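Local coordinates for protein peptidyl-prolyl cis-trans isomerase (Hirschia baltica, PDB 5EX2) that probably catalyses the cis-trans isomerisation of peptide bonds that precede proline, as a periplasmic folding helper of the cyclophilin family, at residues 68-79 and 169-180; 91-99 and 181-189. All blocks are in the same frame, centred on the assembly; numbering follows the deposited sequence. Where two conformers were deposited one is given.

Contact 1: residues 68-79 and 169-180; sequences VISGFMAQGGDI and DQFFLMRDESRF
Strands 73-76 and 171-174 pair antiparallel, their short axes at 158°, with A74-L173 and G76-F171 as hydrogen-bonded pairs; A74 N reaches L173 O at 2.9 Å. Just before strand 73-76, F72 O accepts R175 N at 2.9 Å and, weakly, D176 N. V68 CG1 lies over one face of the R175 guanidinium, 3.3 Å from NH1, which bonds L201 O. M73 SD lies 4.9 Å from the centroid of the F172 ring, oblique to its normal, a Met-aromatic contact in the F172 conformer described. On that sheet face Q75, its CG anti to the backbone N (chi1 -179°), sends NE2 to Q170 OE1 at 2.8 Å, in the Q75 amide plane; Q75 OE1 accepts R67 NH1. The Q170 amide stacks on the D78 carboxylate, planes 9° apart, NE2 3.6 Å from D78 CG. Replacing Q170 by alanine would probably leave Q75 NE2 without this acceptor and uncover one side of the D78 carboxylate. On the other face the F171 ring lies against G76 and G77; a G77 side chain would clash with CD1. Backbone hydrogen bonds of Q75 with R67 and F172 with S157 set the pair between strands 63-69 and 155-158 of the eight-stranded cyclophilin barrel.

Contact 2: residues 91-99 and 181-189; sequences AVDGEFVFR and LDRKYSSWG
F96 lays its ring on the loop 183-186 and is the largest contributor to the contact. K184 O stands over one ring face, 3.4 Å from F96 CZ, whereas S186 OG lies at the edge, near the ring plane, 3.4 Å from F96 CD1. At the root of the side chain F96 CB is 3.3 Å from R183 O; CG is turned anti to the carbonyl carbon (chi1 -54°), which leaves the ring running along the 183-185 backbone. S186 OG also accepts E95 N at 2.9 Å, almost straight (N-H...O angle 171°). At the other end of the contact, V97 CG1 packs obliquely on the R183 side chain, 4.0 Å from NE.

Three waters form the next layer. One donates to both E95 O and S187 O; a second accepts R183 N at 2.8 Å and lies within bonding distance of F96 O and Y185 O; the third donates to F96 O and S187 OG, the latter also bonded to M149 O. Outside partners fix the groups: R160 NH2 bonds K184 O, the carbonyl over the F96 ring, and E146 forms a salt bridge with R183. The E95 carboxylate is held by H47 ND1 and N46 N. The contact thus joins the start of helix 45-57, which S186 touches through H47, to barrel strand 187-191 and to strand 98-100, paired with strand 145-148.

In the fold
Contacts 1 and 2 have centres 14 Å apart and alternate along the chain in the order 68-79, 91-99, 169-180, 181-189, and 169-180 runs directly into 181-189. Contact 1 lies within the eight-stranded barrel; contact 2 ties barrel strand 187-191 to the segment leading into strand 98-100, an outer strand of the separate five-stranded sheet. Strand 155-158 separates strands 171-174 and 187-191 in the barrel. Packing nevertheless links the contacts: L181 CD1 meets F72 and M174 and, in the F172 conformer described, the F172 ring, while W188 touches F171. Together they join the barrel wall to the neighbouring sheet within one cyclophilin domain.

Contact 1: residues 68-79 and 169-180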
loop_
_atom_site.group_PDB
_atom_site.type_symbol
_atom_site.label_atom_id
_atom_site.label_comp_id
_atom_site.label_asym_id
_atom_site.label_seq_id
_atom_site.Cartn_x
_atom_site.Cartn_y
_atom_site.Cartn_z
ATOM N N VAL A 68 6.539 -15.454 7.423
ATOM C CA VAL A 68 6.102 -14.356 8.271
ATOM C C VAL A 68 7.166 -14.115 9.315
ATOM O O VAL A 68 7.535 -15.029 10.064
ATOM C CB VAL A 68 4.755 -14.675 8.942
ATOM C CG1 VAL A 68 4.301 -13.537 9.824
ATOM C CG2 VAL A 68 3.703 -14.981 7.897
ATOM N N ILE A 69 7.692 -12.897 9.328
ATOM C CA ILE A 69 8.813 -12.560 10.174
ATOM C C ILE A 69 8.402 -11.396 11.062
ATOM O O ILE A 69 7.995 -10.333 10.563
ATOM C CB ILE A 69 10.049 -12.219 9.326
ATOM C CG1 ILE A 69 10.441 -13.429 8.471
ATOM C CG2 ILE A 69 11.192 -11.797 10.216
ATOM C CD1 ILE A 69 11.578 -13.166 7.505
ATOM N N SER A 70 8.475 -11.620 12.368
ATOM C CA SER A 70 8.097 -10.612 13.336
ATOM C C SER A 70 8.917 -9.362 13.136
ATOM O O SER A 70 10.123 -9.434 12.904
ATOM C CB SER A 70 8.280 -11.123 14.761
ATOM O OG SER A 70 7.744 -10.185 15.678
ATOM N N GLY A 71 8.252 -8.219 13.215
ATOM C CA GLY A 71 8.940 -6.956 13.058
ATOM C C GLY A 71 9.367 -6.657 11.630
ATOM O O GLY A 71 10.173 -5.759 11.418
ATOM N N PHE A 72 8.834 -7.385 10.661
ATOM C CA PHE A 72 9.235 -7.243 9.269
ATOM C C PHE A 72 8.009 -7.304 8.364
ATOM O O PHE A 72 7.425 -6.272 8.060
ATOM C CB PHE A 72 10.290 -8.324 8.953
ATOM C CG PHE A 72 10.850 -8.279 7.563
ATOM C CD1 PHE A 72 10.815 -7.121 6.797
ATOM C CD2 PHE A 72 11.435 -9.404 7.034
ATOM C CE1 PHE A 72 11.351 -7.110 5.519
ATOM C CE2 PHE A 72 11.950 -9.409 5.768
ATOM C CZ PHE A 72 11.918 -8.256 5.003
ATOM N N MET A 73 7.597 -8.495 7.959
ATOM C CA MET A 73 6.489 -8.600 7.032
ATOM C C MET A 73 5.880 -9.991 7.037
ATOM O O MET A 73 6.432 -10.927 7.610
ATOM C CB MET A 73 6.953 -8.226 5.618
ATOM C CG MET A 73 8.138 -9.042 5.104
ATOM S SD MET A 73 7.581 -10.628 4.420
ATOM C CE MET A 73 8.751 -11.774 5.147
ATOM N N ALA A 74 4.717 -10.070 6.400
ATOM C CA ALA A 74 4.035 -11.323 6.136
ATOM C C ALA A 74 3.940 -11.535 4.637
ATOM O O ALA A 74 3.338 -10.734 3.916
ATOM C CB ALA A 74 2.654 -11.308 6.759
ATOM N N GLN A 75 4.531 -12.629 4.170
ATOM C CA GLN A 75 4.575 -12.943 2.748
ATOM C C GLN A 75 3.603 -14.066 2.403
ATOM O O GLN A 75 3.550 -15.085 3.100
ATOM C CB GLN A 75 5.998 -13.322 2.336
ATOM C CG GLN A 75 6.146 -13.648 0.881
ATOM C CD GLN A 75 7.601 -13.825 0.486
ATOM O OE1 GLN A 75 8.490 -13.276 1.127
ATOM N NE2 GLN A 75 7.853 -14.623 -0.539
ATOM N N GLY A 76 2.833 -13.856 1.339
ATOM C CA GLY A 76 1.869 -14.834 0.860
ATOM C C GLY A 76 1.847 -14.864 -0.650
ATOM O O GLY A 76 2.764 -14.371 -1.311
ATOM N N GLY A 77 0.798 -15.455 -1.196
ATOM C CA GLY A 77 0.574 -15.405 -2.619
ATOM C C GLY A 77 1.346 -16.382 -3.488
ATOM O O GLY A 77 1.415 -16.186 -4.699
ATOM N N ASP A 78 1.872 -17.456 -2.911
ATOM C CA ASP A 78 2.563 -18.462 -3.704
ATOM C C ASP A 78 1.520 -19.410 -4.262
ATOM O O ASP A 78 1.188 -20.422 -3.643
ATOM C CB ASP A 78 3.597 -19.200 -2.861
ATOM C CG ASP A 78 4.434 -20.168 -3.671
ATOM O OD1 ASP A 78 4.239 -20.262 -4.909
ATOM O OD2 ASP A 78 5.289 -20.838 -3.057
ATOM N N ILE A 79 1.003 -19.061 -5.429
ATOM C CA ILE A 79 -0.110 -19.789 -6.016
ATOM C C ILE A 79 0.266 -21.233 -6.311
ATOM O O ILE A 79 -0.513 -22.151 -6.022
ATOM C CB ILE A 79 -0.593 -19.082 -7.298
ATOM C CG1 ILE A 79 -1.229 -17.746 -6.923
ATOM C CG2 ILE A 79 -1.563 -19.966 -8.090
ATOM C CD1 ILE A 79 -1.528 -16.874 -8.084
ATOM N N ASP A 169 3.495 -13.321 -8.366
ATOM C CA ASP A 169 2.278 -13.484 -7.561
ATOM C C ASP A 169 2.498 -13.212 -6.078
ATOM O O ASP A 169 1.671 -12.606 -5.419
ATOM C CB ASP A 169 1.691 -14.888 -7.747
ATOM C CG ASP A 169 2.705 -16.003 -7.579
ATOM O OD1 ASP A 169 3.922 -15.759 -7.418
ATOM O OD2 ASP A 169 2.251 -17.163 -7.626
ATOM N N GLN A 170 3.638 -13.633 -5.548
ATOM C CA GLN A 170 3.886 -13.482 -4.124
ATOM C C GLN A 170 4.035 -12.031 -3.745
ATOM O O GLN A 170 4.693 -11.260 -4.447
ATOM C CB GLN A 170 5.131 -14.258 -3.705
ATOM C CG GLN A 170 4.967 -15.744 -3.880
ATOM C CD GLN A 170 6.134 -16.529 -3.364
ATOM O OE1 GLN A 170 6.534 -16.378 -2.212
ATOM N NE2 GLN A 170 6.689 -17.384 -4.211
ATOM N N PHE A 171 3.444 -11.675 -2.612
ATOM C CA PHE A 171 3.408 -10.304 -2.127
ATOM C C PHE A 171 3.771 -10.293 -0.656
ATOM O O PHE A 171 3.754 -11.338 0.004
ATOM C CB PHE A 171 2.018 -9.706 -2.298
ATOM C CG PHE A 171 0.980 -10.468 -1.555
ATOM C CD1 PHE A 171 0.327 -11.529 -2.142
ATOM C CD2 PHE A 171 0.711 -10.161 -0.234
ATOM C CE1 PHE A 171 -0.599 -12.269 -1.424
ATOM C CE2 PHE A 171 -0.207 -10.890 0.487
ATOM C CZ PHE A 171 -0.862 -11.951 -0.108
ATOM N N PHE A 172 4.151 -9.153 -0.118
ATOM C CA PHE A 172 4.260 -9.100 1.320
ATOM C C PHE A 172 3.597 -7.862 1.888
ATOM O O PHE A 172 3.563 -6.773 1.291
ATOM C CB PHE A 172 5.697 -9.258 1.791
ATOM C CG PHE A 172 6.664 -8.342 1.162
ATOM C CD1 PHE A 172 7.201 -8.628 -0.078
ATOM C CD2 PHE A 172 7.095 -7.224 1.838
ATOM C CE1 PHE A 172 8.136 -7.800 -0.642
ATOM C CE2 PHE A 172 8.029 -6.392 1.280
ATOM C CZ PHE A 172 8.550 -6.676 0.033
ATOM N N LEU A 173 3.056 -8.097 3.068
ATOM C CA LEU A 173 2.364 -7.097 3.875
ATOM C C LEU A 173 3.333 -6.569 4.910
ATOM O O LEU A 173 3.835 -7.336 5.742
ATOM C CB LEU A 173 1.153 -7.708 4.575
ATOM C CG LEU A 173 0.180 -8.464 3.680
ATOM C CD1 LEU A 173 -0.935 -9.058 4.538
ATOM C CD2 LEU A 173 -0.418 -7.569 2.598
ATOM N N MET A 174 3.654 -5.284 4.853
ATOM C CA MET A 174 4.637 -4.732 5.774
ATOM C C MET A 174 4.079 -4.580 7.173
ATOM O O MET A 174 3.098 -3.885 7.390
ATOM C CB MET A 174 5.157 -3.379 5.291
ATOM C CG MET A 174 5.872 -3.407 3.964
ATOM S SD MET A 174 7.198 -4.616 3.888
ATOM C CE MET A 174 8.118 -4.217 5.356
ATOM N N ARG A 175 4.702 -5.253 8.119
ATOM C CA ARG A 175 4.292 -5.207 9.518
ATOM C C ARG A 175 5.036 -4.136 10.297
ATOM O O ARG A 175 4.559 -3.679 11.331
ATOM C CB ARG A 175 4.504 -6.564 10.185
ATOM C CG ARG A 175 3.562 -7.630 9.670
ATOM C CD ARG A 175 3.983 -9.038 10.005
ATOM N NE ARG A 175 4.167 -9.382 11.415
ATOM C CZ ARG A 175 3.578 -10.419 12.027
ATOM N NH1 ARG A 175 2.620 -11.134 11.427
ATOM N NH2 ARG A 175 3.906 -10.707 13.280
ATOM N N ASP A 176 6.203 -3.728 9.803
ATOM C CA ASP A 176 7.043 -2.733 10.472
ATOM C C ASP A 176 7.924 -2.068 9.431
ATOM O O ASP A 176 8.207 -2.638 8.365
ATOM C CB ASP A 176 7.890 -3.374 11.573
ATOM C CG ASP A 176 8.629 -2.344 12.409
ATOM O OD1 ASP A 176 7.962 -1.604 13.158
ATOM O OD2 ASP A 176 9.876 -2.272 12.322
ATOM N N GLU A 177 8.340 -0.847 9.732
ATOM C CA GLU A 177 9.196 -0.074 8.849
ATOM C C GLU A 177 10.427 -0.871 8.457
ATOM O O GLU A 177 11.159 -1.364 9.311
ATOM C CB GLU A 177 9.608 1.231 9.526
ATOM C CG GLU A 177 10.656 2.046 8.738
ATOM C CD GLU A 177 11.108 3.304 9.463
ATOM O OE1 GLU A 177 10.861 3.404 10.682
ATOM O OE2 GLU A 177 11.722 4.193 8.821
ATOM N N SER A 178 10.653 -0.967 7.150
ATOM C CA SER A 178 11.751 -1.771 6.616
ATOM C C SER A 178 12.449 -1.063 5.462
ATOM O O SER A 178 12.277 -1.437 4.302
ATOM C CB SER A 178 11.223 -3.123 6.163
ATOM O OG SER A 178 10.601 -3.795 7.244
ATOM N N ARG A 179 13.222 -0.033 5.779
ATOM C CA ARG A 179 13.711 0.882 4.754
ATOM C C ARG A 179 14.804 0.268 3.906
ATOM O O ARG A 179 15.108 0.784 2.829
ATOM C CB ARG A 179 14.200 2.189 5.382
ATOM C CG ARG A 179 13.159 2.876 6.249
ATOM C CD ARG A 179 11.865 3.219 5.492
ATOM N NE ARG A 179 12.054 4.377 4.628
ATOM C CZ ARG A 179 12.058 5.632 5.058
ATOM N NH1 ARG A 179 11.870 5.898 6.346
ATOM N NH2 ARG A 179 12.242 6.632 4.204
ATOM N N PHE A 180 15.376 -0.841 4.376
ATOM C CA PHE A 180 16.367 -1.581 3.592
ATOM C C PHE A 180 15.747 -2.208 2.342
ATOM O O PHE A 180 16.472 -2.616 1.446
ATOM C CB PHE A 180 17.032 -2.661 4.454
ATOM C CG PHE A 180 16.058 -3.482 5.235
ATOM C CD1 PHE A 180 15.659 -3.092 6.506
ATOM C CD2 PHE A 180 15.523 -4.629 4.694
ATOM C CE1 PHE A 180 14.746 -3.845 7.218
ATOM C CE2 PHE A 180 14.616 -5.386 5.398
ATOM C CZ PHE A 180 14.223 -4.982 6.668
HETATM O O HOH W 1 11.878 -4.648 9.545
HETATM O O HOH W 2 3.481 -19.464 -7.504
#

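Contact 2: residues 91-99 and 181-189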
loop_
_atom_site.group_PDB
_atom_site.type_symbol
_atom_site.label_atom_id
_atom_site.label_comp_id
_atom_site.label_asym_id
_atom_site.label_seq_id
_atom_site.Cartn_x
_atom_site.Cartn_y
_atom_site.Cartn_z
ATOM N N ALA A 91 5.760 -13.105 -15.130
ATOM C CA ALA A 91 6.389 -12.188 -14.203
ATOM C C ALA A 91 6.195 -10.758 -14.675
ATOM O O ALA A 91 5.841 -10.501 -15.832
ATOM C CB ALA A 91 7.869 -12.510 -14.068
ATOM N N VAL A 92 6.434 -9.830 -13.760
ATOM C CA VAL A 92 6.338 -8.413 -14.057
ATOM C C VAL A 92 7.682 -7.762 -13.746
ATOM O O VAL A 92 8.309 -8.080 -12.744
ATOM C CB VAL A 92 5.178 -7.772 -13.251
ATOM C CG1 VAL A 92 5.264 -8.141 -11.776
ATOM C CG2 VAL A 92 5.134 -6.271 -13.449
ATOM N N ASP A 93 8.127 -6.862 -14.618
ATOM C CA ASP A 93 9.415 -6.208 -14.419
ATOM C C ASP A 93 9.369 -5.321 -13.190
ATOM O O ASP A 93 8.336 -4.716 -12.881
ATOM C CB ASP A 93 9.813 -5.367 -15.636
ATOM C CG ASP A 93 10.328 -6.203 -16.793
ATOM O OD1 ASP A 93 10.468 -7.430 -16.629
ATOM O OD2 ASP A 93 10.600 -5.624 -17.868
ATOM N N GLY A 94 10.504 -5.220 -12.509
ATOM C CA GLY A 94 10.586 -4.428 -11.300
ATOM C C GLY A 94 10.161 -2.990 -11.537
ATOM O O GLY A 94 10.452 -2.393 -12.583
ATOM N N GLU A 95 9.450 -2.451 -10.553
ATOM C CA GLU A 95 9.030 -1.062 -10.517
ATOM C C GLU A 95 9.393 -0.550 -9.139
ATOM O O GLU A 95 8.533 -0.451 -8.253
ATOM C CB GLU A 95 7.526 -0.911 -10.776
ATOM C CG GLU A 95 7.106 -1.101 -12.216
ATOM C CD GLU A 95 5.603 -1.032 -12.387
ATOM O OE1 GLU A 95 4.888 -1.752 -11.649
ATOM O OE2 GLU A 95 5.128 -0.268 -13.261
ATOM N N PHE A 96 10.660 -0.210 -8.945
ATOM C CA PHE A 96 11.147 0.109 -7.613
ATOM C C PHE A 96 11.076 1.601 -7.316
ATOM O O PHE A 96 11.076 2.016 -6.158
ATOM C CB PHE A 96 12.590 -0.363 -7.447
ATOM C CG PHE A 96 12.812 -1.830 -7.759
ATOM C CD1 PHE A 96 11.828 -2.775 -7.583
ATOM C CD2 PHE A 96 14.042 -2.249 -8.233
ATOM C CE1 PHE A 96 12.085 -4.110 -7.878
ATOM C CE2 PHE A 96 14.290 -3.582 -8.520
ATOM C CZ PHE A 96 13.305 -4.503 -8.347
ATOM N N VAL A 97 11.064 2.391 -8.376
ATOM C CA VAL A 97 10.938 3.839 -8.265
ATOM C C VAL A 97 10.027 4.303 -9.382
ATOM O O VAL A 97 9.762 3.556 -10.325
ATOM C CB VAL A 97 12.299 4.566 -8.372
ATOM C CG1 VAL A 97 13.247 4.124 -7.279
ATOM C CG2 VAL A 97 12.935 4.341 -9.737
ATOM N N PHE A 98 9.536 5.531 -9.282
ATOM C CA PHE A 98 8.803 6.129 -10.376
ATOM C C PHE A 98 9.335 7.530 -10.614
ATOM O O PHE A 98 9.938 8.138 -9.733
ATOM C CB PHE A 98 7.287 6.126 -10.116
ATOM C CG PHE A 98 6.822 6.971 -8.964
ATOM C CD1 PHE A 98 7.005 6.560 -7.657
ATOM C CD2 PHE A 98 6.125 8.147 -9.198
ATOM C CE1 PHE A 98 6.535 7.325 -6.602
ATOM C CE2 PHE A 98 5.661 8.911 -8.149
ATOM C CZ PHE A 98 5.865 8.502 -6.850
ATOM N N ARG A 99 9.137 8.007 -11.838
ATOM C CA ARG A 99 9.529 9.349 -12.248
ATOM C C ARG A 99 8.378 10.283 -11.939
ATOM O O ARG A 99 7.327 10.200 -12.583
ATOM C CB ARG A 99 9.846 9.399 -13.735
ATOM C CG ARG A 99 10.909 8.423 -14.195
ATOM C CD ARG A 99 12.237 8.732 -13.586
ATOM N NE ARG A 99 12.677 10.074 -13.940
ATOM C CZ ARG A 99 13.733 10.671 -13.403
ATOM N NH1 ARG A 99 14.438 10.016 -12.494
ATOM N NH2 ARG A 99 14.070 11.913 -13.763
ATOM N N LEU A 181 14.413 -2.248 2.259
ATOM C CA LEU A 181 13.743 -2.705 1.040
ATOM C C LEU A 181 13.582 -1.620 -0.001
ATOM O O LEU A 181 13.322 -1.912 -1.175
ATOM C CB LEU A 181 12.357 -3.240 1.357
ATOM C CG LEU A 181 12.282 -4.406 2.328
ATOM C CD1 LEU A 181 10.824 -4.793 2.490
ATOM C CD2 LEU A 181 13.108 -5.591 1.865
ATOM N N ASP A 182 13.709 -0.367 0.430
ATOM C CA ASP A 182 13.380 0.755 -0.437
ATOM C C ASP A 182 14.287 0.795 -1.668
ATOM O O ASP A 182 15.497 0.563 -1.579
ATOM C CB ASP A 182 13.496 2.078 0.324
ATOM C CG ASP A 182 12.501 2.211 1.460
ATOM O OD1 ASP A 182 11.650 1.325 1.642
ATOM O OD2 ASP A 182 12.574 3.259 2.150
ATOM N N ARG A 183 13.654 1.062 -2.807
ATOM C CA ARG A 183 14.292 1.133 -4.117
ATOM C C ARG A 183 14.776 -0.230 -4.603
ATOM O O ARG A 183 15.414 -0.313 -5.647
ATOM C CB ARG A 183 15.443 2.137 -4.112
ATOM C CG ARG A 183 15.022 3.523 -3.653
ATOM C CD ARG A 183 16.163 4.529 -3.722
ATOM N NE ARG A 183 16.575 4.751 -5.102
ATOM C CZ ARG A 183 17.676 4.264 -5.670
ATOM N NH1 ARG A 183 18.533 3.507 -4.989
ATOM N NH2 ARG A 183 17.913 4.543 -6.942
ATOM N N LYS A 184 14.383 -1.296 -3.894
ATOM C CA LYS A 184 14.781 -2.650 -4.259
ATOM C C LYS A 184 13.600 -3.591 -4.447
ATOM O O LYS A 184 13.780 -4.679 -4.977
ATOM C CB LYS A 184 15.717 -3.223 -3.196
ATOM C CG LYS A 184 17.023 -2.471 -3.095
ATOM C CD LYS A 184 17.853 -2.909 -1.901
ATOM C CE LYS A 184 19.208 -2.217 -1.913
ATOM N NZ LYS A 184 20.020 -2.532 -0.706
ATOM N N TYR A 185 12.413 -3.197 -4.006
ATOM C CA TYR A 185 11.218 -4.027 -4.145
ATOM C C TYR A 185 10.089 -3.148 -4.643
ATOM O O TYR A 185 10.044 -1.949 -4.356
ATOM C CB TYR A 185 10.818 -4.689 -2.817
ATOM C CG TYR A 185 11.822 -5.714 -2.394
ATOM C CD1 TYR A 185 13.019 -5.332 -1.827
ATOM C CD2 TYR A 185 11.599 -7.071 -2.609
ATOM C CE1 TYR A 185 13.976 -6.258 -1.470
ATOM C CE2 TYR A 185 12.555 -8.019 -2.253
ATOM C CZ TYR A 185 13.739 -7.597 -1.685
ATOM O OH TYR A 185 14.692 -8.536 -1.332
ATOM N N SER A 186 9.168 -3.746 -5.383
ATOM C CA SER A 186 8.084 -3.003 -6.002
ATOM C C SER A 186 6.900 -2.843 -5.063
ATOM O O SER A 186 6.021 -3.684 -5.013
ATOM C CB SER A 186 7.638 -3.703 -7.287
ATOM O OG SER A 186 8.718 -3.924 -8.171
ATOM N N SER A 187 6.872 -1.760 -4.308
ATOM C CA SER A 187 5.706 -1.460 -3.489
ATOM C C SER A 187 4.576 -0.963 -4.386
ATOM O O SER A 187 4.801 -0.233 -5.342
ATOM C CB SER A 187 6.056 -0.442 -2.406
ATOM O OG SER A 187 6.734 0.657 -2.970
ATOM N N TRP A 188 3.361 -1.398 -4.088
ATOM C CA TRP A 188 2.245 -1.161 -5.003
ATOM C C TRP A 188 0.926 -0.865 -4.341
ATOM O O TRP A 188 -0.032 -0.550 -5.033
ATOM C CB TRP A 188 2.051 -2.359 -5.925
ATOM C CG TRP A 188 1.908 -3.728 -5.274
ATOM C CD1 TRP A 188 2.889 -4.679 -5.143
ATOM C CD2 TRP A 188 0.714 -4.322 -4.730
ATOM N NE1 TRP A 188 2.386 -5.799 -4.540
ATOM C CE2 TRP A 188 1.057 -5.608 -4.271
ATOM C CE3 TRP A 188 -0.604 -3.889 -4.569
ATOM C CZ2 TRP A 188 0.126 -6.472 -3.688
ATOM C CZ3 TRP A 188 -1.525 -4.755 -3.969
ATOM C CH2 TRP A 188 -1.148 -6.019 -3.539
ATOM N N GLY A 189 0.862 -0.945 -3.023
ATOM C CA GLY A 189 -0.380 -0.667 -2.338
ATOM C C GLY A 189 -0.176 -0.395 -0.870
ATOM O O GLY A 189 0.943 -0.386 -0.376
HETATM O O HOH W 3 7.186 0.649 -6.248
HETATM O O HOH W 4 11.137 0.500 -3.896
HETATM O O HOH W 5 8.328 2.613 -4.867
#